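Local coordinates for protein acetylxylan esterase / glucomannan deacetylase (Cellvibrio japonicus, PDB 2WAA) that removes acetyl groups from xylan and glucomannan as a family 2 carbohydrate esterase, taking part in the breakdown of plant cell walls, at residues I249-L260 / T291-V300. Residues are numbered along the deposited sequence; the frame is centred on the assembly and turned at random. Where two conformers were deposited one is given.
Sequences INTYTRFVRTLL and TRQQLHSNRV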
ATOM      1  N   ILE A 249       5.359 -15.680  19.103  1.00 14.07           N
ATOM      2  CA  ILE A 249       6.771 -15.403  18.859  1.00 14.35           C
ATOM      3  C   ILE A 249       7.326 -16.418  17.872  1.00 16.07           C
ATOM      4  O   ILE A 249       8.106 -16.073  16.960  1.00 15.23           O
ATOM      5  CB  ILE A 249       7.587 -15.396  20.165  1.00 14.93           C
ATOM      6  CG1 ILE A 249       7.200 -14.161  21.029  1.00 14.66           C
ATOM      7  CG2 ILE A 249       9.129 -15.463  19.872  1.00 14.11           C
ATOM      8  CD1 ILE A 249       7.814 -14.224  22.432  1.00 17.09           C
ATOM      9  N   ASN A 250       6.925 -17.678  18.001  1.00 16.83           N
ATOM     10  CA  ASN A 250       7.439 -18.648  17.052  1.00 16.44           C
ATOM     11  C   ASN A 250       6.940 -18.374  15.632  1.00 15.66           C
ATOM     12  O   ASN A 250       7.698 -18.546  14.668  1.00 14.68           O
ATOM     13  CB  ASN A 250       7.107 -20.076  17.487  1.00 18.30           C
ATOM     14  CG  ASN A 250       7.927 -20.501  18.686  1.00 20.68           C
ATOM     15  OD1 ASN A 250       9.036 -19.969  18.942  1.00 23.08           O
ATOM     16  ND2 ASN A 250       7.419 -21.484  19.406  1.00 23.05           N
ATOM     17  N   THR A 251       5.696 -17.936  15.476  1.00 13.98           N
ATOM     18  CA  THR A 251       5.288 -17.637  14.121  0.50 13.99           C
ATOM     19  C   THR A 251       5.846 -16.329  13.593  1.00 12.92           C
ATOM     20  O   THR A 251       6.182 -16.274  12.411  1.00 11.70           O
ATOM     21  CB  THR A 251       3.812 -18.023  13.741  0.50 15.39           C
ATOM     22  OG1 THR A 251       3.152 -17.008  12.958  0.50 17.09           O
ATOM     23  CG2 THR A 251       3.021 -18.416  14.941  0.50 15.96           C
ATOM     24  N   TYR A 252       6.057 -15.340  14.462  1.00 10.38           N
ATOM     25  CA  TYR A 252       6.658 -14.107  13.984  1.00 10.49           C
ATOM     26  C   TYR A 252       8.095 -14.406  13.554  1.00 11.43           C
ATOM     27  O   TYR A 252       8.561 -13.935  12.511  1.00 11.03           O
ATOM     28  CB  TYR A 252       6.640 -13.019  15.054  1.00  9.69           C
ATOM     29  CG  TYR A 252       6.469 -11.613  14.506  1.00  9.27           C
ATOM     30  CD1 TYR A 252       6.736 -11.321  13.161  1.00 10.75           C
ATOM     31  CD2 TYR A 252       6.002 -10.598  15.321  1.00 10.57           C
ATOM     32  CE1 TYR A 252       6.581  -9.991  12.646  1.00 10.01           C
ATOM     33  CE2 TYR A 252       5.867  -9.265  14.834  1.00 10.92           C
ATOM     34  CZ  TYR A 252       6.146  -8.985  13.504  1.00 11.89           C
ATOM     35  OH  TYR A 252       5.942  -7.707  13.060  1.00  9.88           O
ATOM     36  N   THR A 253       8.813 -15.203  14.366  1.00 12.16           N
ATOM     37  CA  THR A 253      10.185 -15.552  14.038  1.00 12.44           C
ATOM     38  C   THR A 253      10.212 -16.279  12.695  1.00 12.97           C
ATOM     39  O   THR A 253      11.038 -15.958  11.827  1.00 11.67           O
ATOM     40  CB  THR A 253      10.763 -16.460  15.135  1.00 14.17           C
ATOM     41  OG1 THR A 253      10.859 -15.674  16.337  1.00 14.15           O
ATOM     42  CG2 THR A 253      12.154 -16.984  14.765  1.00 16.08           C
ATOM     43  N   ARG A 254       9.304 -17.237  12.507  1.00 12.88           N
ATOM     44  CA  ARG A 254       9.316 -17.967  11.253  0.50 12.96           C
ATOM     45  C   ARG A 254       9.014 -17.050  10.066  1.00 12.87           C
ATOM     46  O   ARG A 254       9.657 -17.164   9.025  1.00 13.05           O
ATOM     47  CB  ARG A 254       8.401 -19.179  11.304  0.50 13.66           C
ATOM     48  CG  ARG A 254       8.567 -20.036  10.058  0.50 16.63           C
ATOM     49  CD  ARG A 254       8.032 -21.441  10.205  0.50 22.31           C
ATOM     50  NE  ARG A 254       8.036 -22.118   8.907  0.50 26.78           N
ATOM     51  CZ  ARG A 254       8.609 -23.299   8.681  0.50 29.09           C
ATOM     52  NH1 ARG A 254       9.211 -23.947   9.674  0.50 30.04           N
ATOM     53  NH2 ARG A 254       8.566 -23.838   7.472  0.50 28.38           N
ATOM     54  N   PHE A 255       8.073 -16.130  10.221  1.00 11.38           N
ATOM     55  CA  PHE A 255       7.784 -15.179   9.120  1.00 10.37           C
ATOM     56  C   PHE A 255       8.969 -14.261   8.781  1.00  9.52           C
ATOM     57  O   PHE A 255       9.281 -14.038   7.603  1.00  9.19           O
ATOM     58  CB  PHE A 255       6.487 -14.389   9.440  1.00 10.12           C
ATOM     59  CG  PHE A 255       6.112 -13.377   8.370  1.00  9.52           C
ATOM     60  CD1 PHE A 255       5.881 -13.795   7.061  1.00 10.94           C
ATOM     61  CD2 PHE A 255       6.034 -12.014   8.668  1.00 11.32           C
ATOM     62  CE1 PHE A 255       5.563 -12.860   6.052  1.00 11.03           C
ATOM     63  CE2 PHE A 255       5.705 -11.078   7.672  1.00 10.69           C
ATOM     64  CZ  PHE A 255       5.479 -11.511   6.356  1.00 12.00           C
ATOM     65  N   VAL A 256       9.665 -13.731   9.793  1.00  9.28           N
ATOM     66  CA  VAL A 256      10.739 -12.792   9.519  1.00 10.12           C
ATOM     67  C   VAL A 256      11.885 -13.589   8.898  1.00 10.48           C
ATOM     68  O   VAL A 256      12.551 -13.094   8.008  1.00 11.39           O
ATOM     69  CB  VAL A 256      11.190 -12.055  10.775  1.00  9.59           C
ATOM     70  CG1 VAL A 256      12.476 -11.257  10.523  1.00  8.99           C
ATOM     71  CG2 VAL A 256      10.037 -11.124  11.275  1.00 11.69           C
ATOM     72  N   ARG A 257      12.053 -14.849   9.307  1.00 10.96           N
ATOM     73  CA  ARG A 257      13.004 -15.704   8.590  1.00 12.05           C
ATOM     74  C   ARG A 257      12.692 -15.832   7.090  1.00 12.01           C
ATOM     75  O   ARG A 257      13.602 -15.794   6.257  1.00 11.94           O
ATOM     76  CB  ARG A 257      13.117 -17.076   9.254  1.00 12.89           C
ATOM     77  CG  ARG A 257      13.967 -17.028  10.472  1.00 17.13           C
ATOM     78  CD  ARG A 257      14.185 -18.415  11.099  1.00 25.96           C
ATOM     79  NE  ARG A 257      14.984 -18.191  12.304  1.00 29.56           N
ATOM     80  CZ  ARG A 257      14.792 -18.798  13.470  1.00 32.47           C
ATOM     81  NH1 ARG A 257      13.818 -19.703  13.608  1.00 33.41           N
ATOM     82  NH2 ARG A 257      15.576 -18.477  14.504  1.00 31.03           N
ATOM     83  N   THR A 258      11.415 -15.982   6.727  1.00 11.21           N
ATOM     84  CA  THR A 258      11.023 -15.954   5.331  1.00 11.39           C
ATOM     85  C   THR A 258      11.394 -14.627   4.652  1.00 10.75           C
ATOM     86  O   THR A 258      11.935 -14.602   3.530  1.00 10.74           O
ATOM     87  CB  THR A 258       9.482 -16.176   5.211  1.00 11.93           C
ATOM     88  OG1 THR A 258       9.152 -17.494   5.699  1.00 12.88           O
ATOM     89  CG2 THR A 258       8.992 -16.016   3.731  1.00 12.89           C
ATOM     90  N   LEU A 259      11.112 -13.514   5.326  1.00  9.22           N
ATOM     91  CA  LEU A 259      11.449 -12.233   4.756  1.00  8.50           C
ATOM     92  C   LEU A 259      12.958 -12.125   4.518  1.00  9.02           C
ATOM     93  O   LEU A 259      13.411 -11.594   3.490  1.00  8.48           O
ATOM     94  CB  LEU A 259      11.034 -11.091   5.683  1.00  7.80           C
ATOM     95  CG  LEU A 259       9.531 -10.972   5.875  1.00  8.99           C
ATOM     96  CD1 LEU A 259       9.301  -9.829   6.852  1.00  8.68           C
ATOM     97  CD2 LEU A 259       8.806 -10.688   4.523  1.00  7.73           C
ATOM     98  N   LEU A 260      13.724 -12.545   5.512  1.00  8.85           N
ATOM     99  CA  LEU A 260      15.179 -12.368   5.465  1.00 10.38           C
ATOM    100  C   LEU A 260      15.750 -13.162   4.276  1.00 11.10           C
ATOM    101  O   LEU A 260      16.690 -12.730   3.604  1.00 11.43           O
ATOM    102  CB  LEU A 260      15.806 -12.887   6.772  1.00 10.61           C
ATOM    103  CG  LEU A 260      15.670 -11.973   8.034  1.00 10.82           C
ATOM    104  CD1 LEU A 260      16.013 -12.770   9.335  1.00 12.29           C
ATOM    105  CD2 LEU A 260      16.511 -10.755   7.917  1.00 11.88           C
ATOM    106  N   THR A 291      11.075 -11.929  19.728  1.00 12.11           N
ATOM    107  CA  THR A 291      11.269 -12.372  18.316  1.00 11.11           C
ATOM    108  C   THR A 291      12.647 -11.991  17.829  1.00 11.82           C
ATOM    109  O   THR A 291      13.363 -12.783  17.195  1.00 10.96           O
ATOM    110  CB  THR A 291      10.167 -11.750  17.453  1.00 10.94           C
ATOM    111  OG1 THR A 291       8.887 -12.237  17.944  1.00 11.58           O
ATOM    112  CG2 THR A 291      10.373 -12.038  15.925  1.00 10.22           C
ATOM    113  N   ARG A 292      13.041 -10.749  18.068  1.00 11.68           N
ATOM    114  CA  ARG A 292      14.351 -10.315  17.623  0.50 12.56           C
ATOM    115  C   ARG A 292      15.458 -11.117  18.326  1.00 13.69           C
ATOM    116  O   ARG A 292      16.476 -11.455  17.724  1.00 13.40           O
ATOM    117  CB  ARG A 292      14.511  -8.803  17.804  0.50 12.30           C
ATOM    118  CG  ARG A 292      13.496  -8.019  16.965  0.50 11.19           C
ATOM    119  CD  ARG A 292      13.681  -6.498  17.029  0.50 12.12           C
ATOM    120  NE  ARG A 292      15.059  -6.106  16.779  0.50 11.16           N
ATOM    121  CZ  ARG A 292      15.948  -5.878  17.732  0.50  9.58           C
ATOM    122  NH1 ARG A 292      15.587  -5.983  18.998  0.50 11.60           N
ATOM    123  NH2 ARG A 292      17.191  -5.546  17.424  0.50 12.71           N
ATOM    124  N   GLN A 293      15.266 -11.396  19.607  1.00 14.53           N
ATOM    125  CA  GLN A 293      16.252 -12.200  20.332  1.00 16.65           C
ATOM    126  C   GLN A 293      16.422 -13.581  19.685  1.00 16.19           C
ATOM    127  O   GLN A 293      17.557 -14.034  19.429  1.00 17.49           O
ATOM    128  CB  GLN A 293      15.889 -12.278  21.830  1.00 17.49           C
ATOM    129  CG  GLN A 293      16.829 -13.212  22.603  1.00 25.43           C
ATOM    130  CD  GLN A 293      16.853 -12.909  24.090  1.00 33.31           C
ATOM    131  OE1 GLN A 293      16.891 -11.742  24.496  1.00 38.30           O
ATOM    132  NE2 GLN A 293      16.859 -13.956  24.911  1.00 35.93           N
ATOM    133  N   GLN A 294      15.313 -14.233  19.362  1.00 15.95           N
ATOM    134  CA  GLN A 294      15.371 -15.539  18.688  1.00 18.06           C
ATOM    135  C   GLN A 294      15.951 -15.482  17.280  1.00 17.89           C
ATOM    136  O   GLN A 294      16.650 -16.408  16.868  1.00 17.42           O
ATOM    137  CB  GLN A 294      14.005 -16.192  18.605  1.00 18.30           C
ATOM    138  CG  GLN A 294      13.383 -16.411  19.969  1.00 24.31           C
ATOM    139  CD  GLN A 294      12.215 -17.345  19.924  1.00 30.33           C
ATOM    140  OE1 GLN A 294      11.734 -17.715  18.839  1.00 32.75           O
ATOM    141  NE2 GLN A 294      11.734 -17.734  21.104  1.00 32.36           N
ATOM    142  N   LEU A 295      15.662 -14.408  16.551  1.00 16.43           N
ATOM    143  CA  LEU A 295      16.191 -14.247  15.196  1.00 16.29           C
ATOM    144  C   LEU A 295      17.720 -14.127  15.147  1.00 16.66           C
ATOM    145  O   LEU A 295      18.358 -14.677  14.249  1.00 16.88           O
ATOM    146  CB  LEU A 295      15.600 -13.013  14.512  1.00 15.50           C
ATOM    147  CG  LEU A 295      14.153 -13.206  14.053  1.00 14.61           C
ATOM    148  CD1 LEU A 295      13.523 -11.850  13.767  1.00 11.96           C
ATOM    149  CD2 LEU A 295      14.001 -14.190  12.847  1.00 13.45           C
ATOM    150  N   HIS A 296      18.280 -13.396  16.109  1.00 16.26           N
ATOM    151  CA  HIS A 296      19.708 -13.127  16.207  1.00 17.40           C
ATOM    152  C   HIS A 296      20.238 -12.595  14.892  1.00 18.22           C
ATOM    153  O   HIS A 296      21.233 -13.098  14.340  1.00 17.31           O
ATOM    154  CB  HIS A 296      20.514 -14.374  16.618  1.00 18.27           C
ATOM    155  CG  HIS A 296      21.903 -14.049  17.080  1.00 20.77           C
ATOM    156  ND1 HIS A 296      22.181 -13.647  18.371  1.00 27.20           N
ATOM    157  CD2 HIS A 296      23.085 -14.028  16.417  1.00 23.40           C
ATOM    158  CE1 HIS A 296      23.477 -13.400  18.487  1.00 25.34           C
ATOM    159  NE2 HIS A 296      24.050 -13.633  17.320  1.00 25.08           N
ATOM    160  N   SER A 297      19.574 -11.565  14.379  1.00 17.10           N
ATOM    161  CA  SER A 297      19.901 -11.065  13.052  1.00 17.06           C
ATOM    162  C   SER A 297      20.380  -9.639  13.157  1.00 17.85           C
ATOM    163  O   SER A 297      19.747  -8.839  13.822  1.00 19.86           O
ATOM    164  CB  SER A 297      18.652 -11.088  12.176  1.00 17.23           C
ATOM    165  OG  SER A 297      18.920 -10.477  10.927  1.00 14.90           O
ATOM    166  N   ASN A 298      21.474  -9.306  12.495  1.00 16.51           N
ATOM    167  CA  ASN A 298      21.916  -7.932  12.469  1.00 17.27           C
ATOM    168  C   ASN A 298      21.202  -7.130  11.366  1.00 15.84           C
ATOM    169  O   ASN A 298      21.623  -6.019  11.032  1.00 14.83           O
ATOM    170  CB  ASN A 298      23.430  -7.870  12.224  1.00 18.98           C
ATOM    171  CG  ASN A 298      23.870  -8.585  10.928  1.00 25.06           C
ATOM    172  OD1 ASN A 298      23.057  -9.034  10.092  1.00 31.75           O
ATOM    173  ND2 ASN A 298      25.193  -8.692  10.757  1.00 33.20           N
ATOM    174  N   ARG A 299      20.170  -7.735  10.777  1.00 14.16           N
ATOM    175  CA  ARG A 299      19.321  -7.041   9.813  1.00 13.58           C
ATOM    176  C   ARG A 299      17.917  -6.734  10.342  1.00 12.42           C
ATOM    177  O   ARG A 299      17.069  -6.246   9.579  1.00 12.23           O
ATOM    178  CB  ARG A 299      19.123  -7.921   8.579  1.00 14.38           C
ATOM    179  CG  ARG A 299      20.370  -8.150   7.816  1.00 14.43           C
ATOM    180  CD  ARG A 299      19.961  -8.308   6.374  1.00 17.01           C
ATOM    181  NE  ARG A 299      19.777  -9.697   6.105  1.00 15.45           N
ATOM    182  CZ  ARG A 299      18.848 -10.213   5.327  1.00 14.90           C
ATOM    183  NH1 ARG A 299      17.916  -9.456   4.743  1.00 12.78           N
ATOM    184  NH2 ARG A 299      18.860 -11.522   5.153  1.00 13.22           N
ATOM    185  N   VAL A 300      17.646  -7.059  11.599  1.00 10.86           N
ATOM    186  CA  VAL A 300      16.288  -6.864  12.123  1.00 10.64           C
ATOM    187  C   VAL A 300      16.256  -5.926  13.307  1.00 10.67           C
ATOM    188  O   VAL A 300      16.979  -6.146  14.302  1.00 10.50           O
ATOM    189  CB  VAL A 300      15.632  -8.211  12.583  1.00 11.26           C
ATOM    190  CG1 VAL A 300      14.140  -7.962  13.036  1.00  9.58           C
ATOM    191  CG2 VAL A 300      15.638  -9.182  11.425  1.00 10.96           C
TER
HETATM  192  O   HOH W   1      17.255 -16.555  12.412  1.00 35.32           O
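Leu295 drops as a knob into a hole formed by Thr253, Val256, Arg257 and Leu260, which its buried, branched end fills on two sides: Leu295 CD1 presses tightly on Val256 CG1 (3.5 Å), the two side chains crossing at about a right angle, while CD2 lies against the aliphatic CG of Arg257. Arg257 is exposed, so its extended chain can cover Leu295 while its guanidinium, one face on Thr253 CG2, reaches a water that accepts from NE and donates to Leu295 O. Where the CA atoms come nearest, the small side chains of Thr291 and Thr253 slide past each other in opposite directions, Thr291 CG2 lying 3.7 Å from Thr253 OG1. Thr253 OG1 donates a hydrogen bond to Ile249 O (2.9 Å). Gln294, partly exposed, lays its extended chain across Ile249, its amide near Asn250. Beyond the helix end, Arg299 bends at chi2 and chi3 to lay one guanidinium face on Leu260 CD2, while Arg299 NH2 donates a nearly straight hydrogen bond to Leu260 O (2.9 Å, 173°); NH1 hydrogen-bonds to His263 O and Ala266 O. The axes of 249-260 and 291-295 cross at -54°; their parent helices, 245-262 and 278-295, pack beside strands 267-270 and 300-302 of the parallel sheet in the SGNH-type esterase domain.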